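Local coordinates for 457aa long hypothetical protein (Pyrococcus horikoshii, PDB 2CSU) that is of unknown function but combines a Rossmann-like CoA-binding domain with two domains related to succinyl-CoA ligases, at residues A297-A302 and L372-V377; E354-T359 and E391-A396. All blocks are in the same frame, centred on the assembly; numbering follows the deposited sequence.

Interaction 1: residues A297-A302 and L372-V377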
# COMPACT_ATOMS: atom_id res chain seq x y z
N ALA A 297 2.10 20.09 13.26
CA ALA A 297 2.63 19.52 14.49
C ALA A 297 2.58 18.01 14.33
O ALA A 297 1.55 17.44 13.96
CB ALA A 297 1.78 19.94 15.68
N ILE A 298 3.71 17.37 14.60
CA ILE A 298 3.79 15.92 14.52
C ILE A 298 3.90 15.31 15.91
O ILE A 298 4.79 15.66 16.68
CB ILE A 298 5.04 15.45 13.74
CG1 ILE A 298 5.01 15.97 12.30
CG2 ILE A 298 5.10 13.93 13.76
CD1 ILE A 298 6.33 15.78 11.58
N MSE A 299 2.98 14.40 16.25
CA MSE A 299 3.05 13.70 17.53
C MSE A 299 3.19 12.21 17.19
O MSE A 299 2.53 11.70 16.29
CB MSE A 299 1.81 13.98 18.40
CG MSE A 299 0.45 13.93 17.70
SE MSE A 299 -0.93 14.39 18.81
CE MSE A 299 -1.16 12.90 19.52
N THR A 300 4.07 11.50 17.90
CA THR A 300 4.29 10.09 17.59
C THR A 300 4.78 9.29 18.80
O THR A 300 5.26 9.86 19.78
CB THR A 300 5.35 9.95 16.47
OG1 THR A 300 5.51 8.58 16.12
CG2 THR A 300 6.72 10.48 16.94
N ASN A 301 4.66 7.96 18.70
CA ASN A 301 5.13 7.07 19.76
C ASN A 301 6.35 6.30 19.25
O ASN A 301 6.88 5.43 19.92
CB ASN A 301 4.01 6.10 20.19
CG ASN A 301 3.71 5.02 19.15
OD1 ASN A 301 3.91 5.21 17.94
ND2 ASN A 301 3.19 3.89 19.62
N ALA A 302 6.80 6.68 18.06
CA ALA A 302 7.95 6.05 17.42
C ALA A 302 8.75 7.08 16.63
O ALA A 302 8.22 7.73 15.72
CB ALA A 302 7.47 4.94 16.49
N LEU A 372 -2.43 18.91 12.73
CA LEU A 372 -1.87 17.91 13.63
C LEU A 372 -1.83 16.54 12.95
O LEU A 372 -2.85 16.04 12.48
CB LEU A 372 -2.71 17.84 14.91
CG LEU A 372 -2.30 16.92 16.07
CD1 LEU A 372 -0.95 17.38 16.60
CD2 LEU A 372 -3.30 16.94 17.18
N ILE A 373 -0.64 15.96 12.89
CA ILE A 373 -0.44 14.60 12.39
C ILE A 373 -0.14 13.61 13.52
O ILE A 373 0.89 13.68 14.19
CB ILE A 373 0.72 14.62 11.38
CG1 ILE A 373 0.27 15.30 10.09
CG2 ILE A 373 1.14 13.18 11.04
CD1 ILE A 373 1.36 15.27 9.01
N ALA A 374 -1.10 12.69 13.74
CA ALA A 374 -0.88 11.69 14.79
C ALA A 374 -0.32 10.37 14.25
O ALA A 374 -0.94 9.68 13.44
CB ALA A 374 -2.23 11.44 15.49
N ILE A 375 0.91 10.04 14.70
CA ILE A 375 1.55 8.79 14.25
C ILE A 375 1.65 7.77 15.40
O ILE A 375 2.12 8.05 16.49
CB ILE A 375 2.96 9.14 13.76
CG1 ILE A 375 2.89 10.11 12.58
CG2 ILE A 375 3.69 7.87 13.29
CD1 ILE A 375 4.27 10.58 12.12
N CYS A 376 1.14 6.54 15.13
CA CYS A 376 1.18 5.57 16.19
C CYS A 376 1.48 4.19 15.64
O CYS A 376 0.73 3.61 14.86
CB CYS A 376 -0.20 5.54 16.85
SG CYS A 376 -0.35 4.21 18.06
N VAL A 377 2.65 3.69 16.03
CA VAL A 377 2.83 2.26 15.94
C VAL A 377 2.05 1.62 17.09
O VAL A 377 2.22 1.94 18.26
CB VAL A 377 4.31 1.96 16.07
CG1 VAL A 377 4.54 0.46 15.93
CG2 VAL A 377 5.08 2.68 14.97
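Met299 bonds to the neighbouring strand through both its backbone polar atoms: its N donates to Ile373 O (3.0 Å) and its O accepts from Ile375 N (2.8 Å). Straddling Ala374 in this way is the signature of parallel beta pairing, here between two strands of the central sheet of the alpha/beta ligase-CoA domain. Ile373 N adds a nearly straight bond to Ala297 O. Farther along, the ladder frays: Asn301 N reaches Ile375 O only weakly, at 3.4 Å. Beyond this point the carboxamide of Asn301 takes over from the main chain. Its OD1 receives Val377 N at 2.7 Å while its ND2 donates a hydrogen bond to Val377 O at 2.6 Å, in the plane of both groups and on a carbonyl lone pair. Asparagine suits the place because its amide imitates a peptide group; chi1 of 72° sets CG between the backbone N and carbonyl carbon and swings the amide across to Val377.

Apolar side chains fill both faces of the sheet. On the face of Ala297, Met299, Leu372 and Ala374, the selenium SE of Met299, a selenomethionine here, rests against both methyls of Leu372, 3.7 Å from CD1. Small Ala374 leaves room on this face for Ile393 of helix 388-400. On the face of Ile298 and Ile375, which helix 303-314 covers, the branched methyl CG2 of Ile298 meets CD1 of Ile375. Where the first strand gives way to that helix, Ala302, at its N-cap, packs on Val377, and Ala160 of the second subunit touches both. The hydroxyl of Thr300 serves two neighbours: OG1 rests 3.4 Å from CG2 of Ile375 and donates to Ala302 O, approaching from 33° outside the carbonyl plane.

Interaction 2: residues E354-T359 and E391-A396; sequences EDYYRT and EGIIRA
The guanidinium of Arg395 lies flat over one face of the Tyr357 ring, with the planes 5° apart and CZ 3.8 Å from the ring centroid, a cation-pi stack. In the plane of the ring, at its edge, is the backbone N of Ala396. At the edge of the guanidinium, NH1 makes a weak salt bridge to Glu354 OE1 (3.4 Å), and a water accepts from NH1 and donates to Glu354 OE2, so both carboxylate oxygens, one weakly and one through water, probably help orient the cation. Arginine suits this solvent-exposed edge of the helix pair: with CG anti to the backbone N (chi1 -175°) and the chain extended to NE, it runs past CD1 and CE1 and carries NH1 and NH2 across the same face, to CD2 and CE2. Tyr357 OH bonds to Glu399 and Lys361.

Helices 353-365 and 388-400 lie side by side on one face of the largely parallel sheet, as connecting helices of an alpha/beta fold; the axes of segments 354-359 and 391-396 run 30° apart and come within 7.2 Å because Gly392, with no side chain, lets the backbones almost meet; Gly392 O receives a CA-H...O contact from Tyr357 CA at 3.1 Å. Small Ala396 serves similarly, its CB 3.5 Å from Tyr357 O. Toward the sheet, the methyl CD1 of Ile393 presses against the Tyr356 ring edge, 3.4 Å from CD2.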
# COMPACT_ATOMS: atom_id res chain seq x y z
N GLU A 354 -4.06 7.93 27.35
CA GLU A 354 -4.06 9.19 28.08
C GLU A 354 -2.99 10.15 27.54
O GLU A 354 -3.17 11.36 27.47
CB GLU A 354 -3.81 8.92 29.56
CG GLU A 354 -4.95 8.15 30.23
CD GLU A 354 -6.29 8.77 29.87
OE1 GLU A 354 -6.42 9.98 29.96
OE2 GLU A 354 -7.20 8.02 29.54
N ASP A 355 -1.82 9.57 27.20
CA ASP A 355 -0.74 10.39 26.67
C ASP A 355 -1.10 11.00 25.32
O ASP A 355 -0.80 12.15 25.03
CB ASP A 355 0.51 9.51 26.53
CG ASP A 355 1.02 9.10 27.90
OD1 ASP A 355 1.37 7.93 28.06
OD2 ASP A 355 1.10 9.96 28.78
N TYR A 356 -1.73 10.18 24.47
CA TYR A 356 -2.15 10.68 23.16
C TYR A 356 -3.20 11.78 23.30
O TYR A 356 -3.17 12.80 22.62
CB TYR A 356 -2.73 9.51 22.36
CG TYR A 356 -1.67 8.91 21.50
CD1 TYR A 356 -0.76 8.00 22.04
CD2 TYR A 356 -1.60 9.22 20.14
CE1 TYR A 356 0.19 7.40 21.23
CE2 TYR A 356 -0.64 8.63 19.33
CZ TYR A 356 0.26 7.73 19.87
OH TYR A 356 1.21 7.13 19.08
N TYR A 357 -4.18 11.54 24.20
CA TYR A 357 -5.20 12.55 24.44
C TYR A 357 -4.58 13.89 24.85
O TYR A 357 -4.82 14.93 24.24
CB TYR A 357 -6.12 12.05 25.56
CG TYR A 357 -6.81 13.18 26.24
CD1 TYR A 357 -7.78 13.92 25.56
CD2 TYR A 357 -6.52 13.49 27.57
CE1 TYR A 357 -8.46 14.94 26.21
CE2 TYR A 357 -7.19 14.52 28.22
CZ TYR A 357 -8.15 15.25 27.54
OH TYR A 357 -8.79 16.30 28.16
N ARG A 358 -3.78 13.88 25.90
CA ARG A 358 -3.19 15.11 26.40
C ARG A 358 -2.32 15.84 25.38
O ARG A 358 -2.47 17.04 25.18
CB ARG A 358 -2.36 14.83 27.66
CG ARG A 358 -3.20 14.54 28.90
CD ARG A 358 -2.32 14.26 30.11
NE ARG A 358 -1.96 15.48 30.84
CZ ARG A 358 -1.27 15.48 31.98
NH1 ARG A 358 -0.87 14.32 32.49
NH2 ARG A 358 -1.00 16.61 32.61
N THR A 359 -1.41 15.11 24.75
CA THR A 359 -0.52 15.72 23.76
C THR A 359 -1.28 16.33 22.57
O THR A 359 -0.94 17.43 22.11
CB THR A 359 0.50 14.69 23.23
OG1 THR A 359 1.28 14.19 24.32
CG2 THR A 359 1.42 15.33 22.22
N GLU A 391 -8.49 6.34 20.42
CA GLU A 391 -9.53 6.92 21.27
C GLU A 391 -8.99 8.22 21.83
O GLU A 391 -9.67 9.24 21.80
CB GLU A 391 -9.89 5.96 22.40
CG GLU A 391 -10.61 4.71 21.92
CD GLU A 391 -10.56 3.58 22.93
OE1 GLU A 391 -10.90 2.44 22.55
OE2 GLU A 391 -10.18 3.84 24.10
N GLY A 392 -7.76 8.18 22.33
CA GLY A 392 -7.15 9.38 22.87
C GLY A 392 -7.09 10.52 21.87
O GLY A 392 -7.22 11.68 22.24
N ILE A 393 -6.89 10.20 20.59
CA ILE A 393 -6.83 11.24 19.55
C ILE A 393 -8.22 11.84 19.38
O ILE A 393 -8.41 13.06 19.38
CB ILE A 393 -6.44 10.64 18.16
CG1 ILE A 393 -5.04 10.05 18.19
CG2 ILE A 393 -6.58 11.73 17.09
CD1 ILE A 393 -3.98 11.02 18.48
N ILE A 394 -9.16 10.94 19.19
CA ILE A 394 -10.56 11.26 18.98
C ILE A 394 -11.11 12.11 20.12
O ILE A 394 -11.70 13.17 19.89
CB ILE A 394 -11.37 9.95 18.84
CG1 ILE A 394 -10.96 9.25 17.54
CG2 ILE A 394 -12.86 10.24 18.92
CD1 ILE A 394 -11.67 7.95 17.27
N ARG A 395 -10.90 11.65 21.34
CA ARG A 395 -11.38 12.38 22.51
C ARG A 395 -10.84 13.81 22.54
O ARG A 395 -11.57 14.75 22.89
CB ARG A 395 -10.96 11.61 23.77
CG ARG A 395 -11.50 12.17 25.07
CD ARG A 395 -10.82 11.49 26.23
NE ARG A 395 -10.92 12.28 27.45
CZ ARG A 395 -10.14 12.11 28.51
NH1 ARG A 395 -9.20 11.17 28.49
NH2 ARG A 395 -10.29 12.88 29.57
N ALA A 396 -9.57 13.99 22.17
CA ALA A 396 -8.97 15.33 22.17
C ALA A 396 -9.59 16.24 21.10
O ALA A 396 -9.98 17.36 21.41
CB ALA A 396 -7.46 15.23 21.96
O HOH W 1 -8.29 8.93 26.60

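How the interactions relate
Interaction 1 is the wholly buried centre of the domain's sheet, while interaction 2 is the helix layer packed on one face of it, buried on the side toward the sheet and running out to charged residues at the surface. Strand 371-377 stands in the chain between the two helices of interaction 2, so the segments of the two contacts alternate in sequence. The two layers meet directly: Tyr356 OH probably hydrogen-bonds to Ile375 O, 2.9 Å away, and CD1 of Ile393 packs on CB of Ala374. Their chemistry follows their depth. Backbone bonds and an amide that imitates them hold the strands, whereas close backbone packing, an aromatic-guanidinium stack and a weak, water-assisted salt bridge join the helices.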